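Local atomic coordinates of insecticyanin A form (PDB entry 1Z24), a protein that binds biliverdin IX gamma and, together with lipoprotein-bound carotenes, gives hornworms their green camouflage colour. Residues Asp120-Pro123 with Asp124-Ala127; Ile160-Ser163 with Lys164-Ser167. All blocks are in the same frame, centred on the assembly; numbering follows the deposited sequence.

Contact 1. Residues Asp120-Pro123 with Asp124-Ala127; sequences DYHP and DKKA. With BLV (biliverdin IX gamma chromophore), chain B.
The amide of His122 donates to Ala127 O at 2.9 Å, a nearly linear bond (167°) that closes the hairpin between strands 113-122 and 127-136. The carbonyl of the same residue accepts from Lys125 N, with His122 O 2.7 Å from that nitrogen and the donor lying well above the carbonyl plane. Lys126 N adds two weak bonds, one to His122 O and one to Pro123 O. Lys126, with phi and psi both positive, and Ala127 both face His122, which makes a G1 beta bulge at the turn joining two neighbouring barrel strands. Outside the backbone, Tyr121 and Lys126 run side by side in the same direction: CG of Tyr121 stands anti to its own N (chi1 180°), which lays the ring alongside the returning chain, its OH 3.5 Å from Lys126 CA. The His122 ring and the Asp124 carboxylate also point the same way, their planes 45° apart, and Asp124 OD2 approaches the imidazole edge, 4.2 Å from ND1. Phe4 meets the His122 ring edge-to-face and makes a cation-pi contact with Lys125. Nearest the pigment, Asp120 OD1 lies 3.0 Å from O1A of a biliverdin propionate.

Contact 2. Residues Ile160-Ser163 with Lys164-Ser167; sequences IDAS and KFIS
Lys164 N donates to Asp161 O at 2.8 Å, and Phe165 N follows with an almost straight bond (173°) to Ala162 O at 3.1 Å. These two successive i to i+3 bonds wind the chain into a short 3-10 turn; both donors lie above the plane of the carbonyl they meet. The Phe165 ring, brought back beside its own backbone N by chi1 of -80°, reaches back to the start of the turn: CE2 is 3.7 Å from Ile160 CG2, while CD2 is 4.2 Å from Ala162 CB. Across the turn, the methylenes of Lys164 pass the Asp161 carboxylate, with CG 3.4 Å from OD1. The chain of Lys164, bent at chi2 and chi4, leaves NZ 4.2 Å from that oxygen, too far for a salt bridge, although the opposite charges probably still attract. Ser163 positions that carboxylate: Asp161 OD2 takes two bonds from one face of its plane, from Ser163 OG at 2.6 Å and from Ser163 N at 3.0 Å. The hydrogen bond from Ser163 N makes an Asx turn, and the pair of bonds fixes the carboxylate beside Lys164. Tyr5 and Ile3 of strand 3-6 touch Asp161 and Lys164, respectively. Phe165 packs on Ala132 and Ile134 of strand 127-136, Ile160 also rests on Ala132, and Ile166 joins its backbone to Lys32 where strand 166-167 pairs with strand 25-32.

Overall arrangement
Both contacts are local turns at the surface of the lipocalin barrel, their centres 22 Å apart and their nearest atoms about 11 Å apart. Contact 1 closes a hairpin within the sheet, whereas contact 2 follows helix 144-154 and leads into the short strand 166-167. Strand 127-136 connects them: it begins at contact 1 and, farther along, touches the side chains of Ile160 and Phe165 in contact 2; strand 3-6 also touches both. None of the residues in contact 1 is buried, and a bulged backbone dominates it, with a carboxylate near the pigment. Contact 2 combines a polar outer side with buried Ile160, and the side chain of Phe165 lies about 10 Å from the chromophore.

Contact 1. Residues Asp120-Pro123 with Asp124-Ala127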
loop_
_atom_site.group_PDB
_atom_site.type_symbol
_atom_site.label_atom_id
_atom_site.label_comp_id
_atom_site.label_asym_id
_atom_site.label_seq_id
_atom_site.Cartn_x
_atom_site.Cartn_y
_atom_site.Cartn_z
ATOM N N ASP A 120 -7.349 4.868 8.902
ATOM C CA ASP A 120 -8.015 4.253 10.040
ATOM C C ASP A 120 -8.309 2.789 9.755
ATOM O O ASP A 120 -9.132 2.470 8.883
ATOM C CB ASP A 120 -9.318 5.051 10.187
ATOM C CG ASP A 120 -10.069 4.766 11.468
ATOM O OD1 ASP A 120 -10.644 5.645 12.090
ATOM O OD2 ASP A 120 -10.035 3.526 11.886
ATOM N N TYR A 121 -7.634 1.901 10.487
ATOM C CA TYR A 121 -7.828 0.467 10.261
ATOM C C TYR A 121 -8.944 -0.149 11.110
ATOM O O TYR A 121 -8.954 0.032 12.306
ATOM C CB TYR A 121 -6.475 -0.332 10.335
ATOM C CG TYR A 121 -6.677 -1.844 10.102
ATOM C CD1 TYR A 121 -6.922 -2.378 8.839
ATOM C CD2 TYR A 121 -6.641 -2.764 11.152
ATOM C CE1 TYR A 121 -7.146 -3.736 8.635
ATOM C CE2 TYR A 121 -6.798 -4.142 10.980
ATOM C CZ TYR A 121 -7.088 -4.614 9.711
ATOM O OH TYR A 121 -7.303 -5.912 9.535
ATOM N N HIS A 122 -9.884 -0.872 10.490
ATOM C CA HIS A 122 -10.994 -1.559 11.174
ATOM C C HIS A 122 -10.739 -3.075 11.106
ATOM O O HIS A 122 -11.039 -3.712 10.124
ATOM C CB HIS A 122 -12.242 -1.314 10.366
ATOM C CG HIS A 122 -12.674 0.097 10.529
ATOM N ND1 HIS A 122 -13.848 0.443 11.199
ATOM C CD2 HIS A 122 -12.102 1.257 10.087
ATOM C CE1 HIS A 122 -13.955 1.790 11.159
ATOM N NE2 HIS A 122 -12.920 2.304 10.502
ATOM N N PRO A 123 -10.158 -3.666 12.120
ATOM C CA PRO A 123 -9.854 -5.080 12.123
ATOM C C PRO A 123 -11.069 -5.918 11.920
ATOM O O PRO A 123 -10.990 -6.958 11.285
ATOM C CB PRO A 123 -9.246 -5.416 13.445
ATOM C CG PRO A 123 -9.296 -4.127 14.252
ATOM C CD PRO A 123 -10.062 -3.093 13.444
ATOM N N ASP A 124 -12.179 -5.443 12.456
ATOM C CA ASP A 124 -13.399 -6.188 12.267
ATOM C C ASP A 124 -13.817 -6.165 10.797
ATOM O O ASP A 124 -14.694 -6.889 10.383
ATOM C CB ASP A 124 -14.614 -5.684 13.046
ATOM C CG ASP A 124 -14.928 -4.243 12.740
ATOM O OD1 ASP A 124 -16.038 -3.906 12.396
ATOM O OD2 ASP A 124 -13.902 -3.402 12.860
ATOM N N LYS A 125 -13.226 -5.336 9.970
ATOM C CA LYS A 125 -13.656 -5.357 8.594
ATOM C C LYS A 125 -12.510 -5.729 7.714
ATOM O O LYS A 125 -12.728 -5.912 6.539
ATOM C CB LYS A 125 -14.094 -4.009 8.052
ATOM C CG LYS A 125 -15.425 -3.585 8.678
ATOM C CD LYS A 125 -15.877 -2.161 8.357
ATOM C CE LYS A 125 -15.652 -1.784 6.889
ATOM N NZ LYS A 125 -16.797 -1.165 6.178
ATOM N N LYS A 126 -11.307 -5.830 8.301
ATOM C CA LYS A 126 -10.119 -6.123 7.541
ATOM C C LYS A 126 -10.021 -5.110 6.412
ATOM O O LYS A 126 -9.714 -5.429 5.294
ATOM C CB LYS A 126 -9.933 -7.528 7.023
ATOM C CG LYS A 126 -10.104 -8.571 8.138
ATOM C CD LYS A 126 -8.817 -9.360 8.332
ATOM C CE LYS A 126 -9.010 -10.706 9.022
ATOM N NZ LYS A 126 -8.726 -10.665 10.469
ATOM N N ALA A 127 -10.304 -3.863 6.700
ATOM C CA ALA A 127 -10.221 -2.822 5.690
ATOM C C ALA A 127 -9.925 -1.506 6.395
ATOM O O ALA A 127 -10.075 -1.378 7.625
ATOM C CB ALA A 127 -11.518 -2.737 4.916
HETATM N NA BLV B . -10.832 14.937 11.670
HETATM C C1A BLV B . -11.160 13.676 12.040
HETATM C C2A BLV B . -10.018 12.782 12.136
HETATM C C3A BLV B . -8.934 13.545 11.820
HETATM C C4A BLV B . -9.461 14.890 11.520
HETATM C CMA BLV B . -7.419 13.136 11.679
HETATM O OA BLV B . -12.303 13.346 12.276
HETATM C CAA BLV B . -10.065 11.342 12.452
HETATM C CBA BLV B . -10.539 10.725 11.170
HETATM C CGA BLV B . -10.829 9.245 11.416
HETATM O O1A BLV B . -10.073 8.382 11.065
HETATM O O2A BLV B . -11.820 8.946 12.005
HETATM C CHB BLV B . -8.647 15.945 11.113
HETATM N NB BLV B . -10.229 17.798 10.902
HETATM C C1B BLV B . -9.026 17.186 10.626
HETATM C C2B BLV B . -8.197 18.026 9.798
HETATM C C3B BLV B . -8.911 19.131 9.579
HETATM C C4B BLV B . -10.199 18.975 10.264
HETATM C CMB BLV B . -6.795 17.706 9.302
HETATM C CAB BLV B . -8.485 20.310 8.757
HETATM C CBB BLV B . -9.486 20.823 7.970
HETATM C CHC BLV B . -11.186 19.969 10.292
HETATM N NC BLV B . -13.089 19.069 11.491
HETATM C C1C BLV B . -12.359 20.089 10.980
HETATM C C2C BLV B . -13.014 21.386 11.215
HETATM C C3C BLV B . -14.144 21.222 11.907
HETATM C C4C BLV B . -14.199 19.716 12.091
HETATM C CMC BLV B . -12.438 22.669 10.842
HETATM C CAC BLV B . -15.237 22.178 12.423
HETATM C CBC BLV B . -16.001 21.844 13.490
HETATM C CHD BLV B . -15.290 19.003 12.702
HETATM N ND BLV B . -14.004 17.174 13.756
HETATM C C1D BLV B . -15.220 17.861 13.475
HETATM C C2D BLV B . -16.357 17.181 14.168
HETATM C C3D BLV B . -15.840 16.105 14.852
HETATM C C4D BLV B . -14.413 16.139 14.588
HETATM C CMD BLV B . -17.810 17.549 14.132
HETATM O OD BLV B . -13.641 15.336 15.057
HETATM C CAD BLV B . -16.583 15.146 15.694
HETATM C CBD BLV B . -16.342 15.511 17.147
HETATM C CGD BLV B . -16.914 14.413 18.116
HETATM O O1D BLV B . -18.004 14.539 18.576
HETATM O O2D BLV B . -16.277 13.413 18.391
#

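Contact 2. Residues Ile160-Ser163 with Lys164-Ser167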
loop_
_atom_site.group_PDB
_atom_site.type_symbol
_atom_site.label_atom_id
_atom_site.label_comp_id
_atom_site.label_asym_id
_atom_site.label_seq_id
_atom_site.Cartn_x
_atom_site.Cartn_y
_atom_site.Cartn_z
ATOM N N ILE A 160 -3.673 8.398 -2.302
ATOM C CA ILE A 160 -4.864 9.210 -2.371
ATOM C C ILE A 160 -5.433 9.274 -3.744
ATOM O O ILE A 160 -4.750 9.629 -4.668
ATOM C CB ILE A 160 -4.569 10.610 -1.939
ATOM C CG1 ILE A 160 -4.204 10.594 -0.475
ATOM C CG2 ILE A 160 -5.737 11.583 -2.164
ATOM C CD1 ILE A 160 -3.447 11.887 -0.172
ATOM N N ASP A 161 -6.689 8.936 -3.868
ATOM C CA ASP A 161 -7.311 9.001 -5.144
ATOM C C ASP A 161 -7.901 10.424 -5.238
ATOM O O ASP A 161 -8.980 10.749 -4.706
ATOM C CB ASP A 161 -8.387 7.968 -5.164
ATOM C CG ASP A 161 -9.221 8.014 -6.464
ATOM O OD1 ASP A 161 -10.021 7.174 -6.701
ATOM O OD2 ASP A 161 -8.992 8.960 -7.348
ATOM N N ALA A 162 -7.184 11.216 -5.993
ATOM C CA ALA A 162 -7.524 12.594 -6.200
ATOM C C ALA A 162 -8.869 12.853 -6.754
ATOM O O ALA A 162 -9.503 13.870 -6.510
ATOM C CB ALA A 162 -6.427 13.382 -6.828
ATOM N N SER A 163 -9.313 11.915 -7.513
ATOM C CA SER A 163 -10.605 12.073 -8.107
ATOM C C SER A 163 -11.693 11.944 -7.089
ATOM O O SER A 163 -12.850 12.124 -7.388
ATOM C CB SER A 163 -10.796 11.021 -9.183
ATOM O OG SER A 163 -11.155 9.815 -8.587
ATOM N N LYS A 164 -11.349 11.618 -5.883
ATOM C CA LYS A 164 -12.417 11.489 -4.927
ATOM C C LYS A 164 -12.523 12.736 -4.060
ATOM O O LYS A 164 -13.317 12.765 -3.164
ATOM C CB LYS A 164 -12.079 10.327 -4.077
ATOM C CG LYS A 164 -12.138 9.038 -4.877
ATOM C CD LYS A 164 -13.539 8.830 -5.408
ATOM C CE LYS A 164 -13.721 7.571 -6.248
ATOM N NZ LYS A 164 -13.937 6.369 -5.433
ATOM N N PHE A 165 -11.727 13.777 -4.292
ATOM C CA PHE A 165 -11.831 14.984 -3.461
ATOM C C PHE A 165 -13.138 15.741 -3.675
ATOM O O PHE A 165 -13.709 15.786 -4.748
ATOM C CB PHE A 165 -10.723 15.996 -3.629
ATOM C CG PHE A 165 -9.454 15.666 -2.895
ATOM C CD1 PHE A 165 -9.393 15.767 -1.513
ATOM C CD2 PHE A 165 -8.318 15.249 -3.588
ATOM C CE1 PHE A 165 -8.218 15.438 -0.834
ATOM C CE2 PHE A 165 -7.132 14.907 -2.951
ATOM C CZ PHE A 165 -7.105 15.012 -1.563
ATOM N N ILE A 166 -13.618 16.341 -2.625
ATOM C CA ILE A 166 -14.844 17.099 -2.679
ATOM C C ILE A 166 -14.536 18.514 -2.247
ATOM O O ILE A 166 -14.049 18.709 -1.138
ATOM C CB ILE A 166 -15.870 16.504 -1.758
ATOM C CG1 ILE A 166 -16.372 15.170 -2.324
ATOM C CG2 ILE A 166 -17.036 17.478 -1.718
ATOM C CD1 ILE A 166 -16.790 14.298 -1.148
ATOM N N SER A 167 -14.830 19.494 -3.115
ATOM C CA SER A 167 -14.543 20.916 -2.858
ATOM C C SER A 167 -15.414 21.547 -1.819
ATOM O O SER A 167 -16.603 21.238 -1.791
ATOM C CB SER A 167 -14.608 21.631 -4.167
ATOM O OG SER A 167 -13.355 21.506 -4.838
#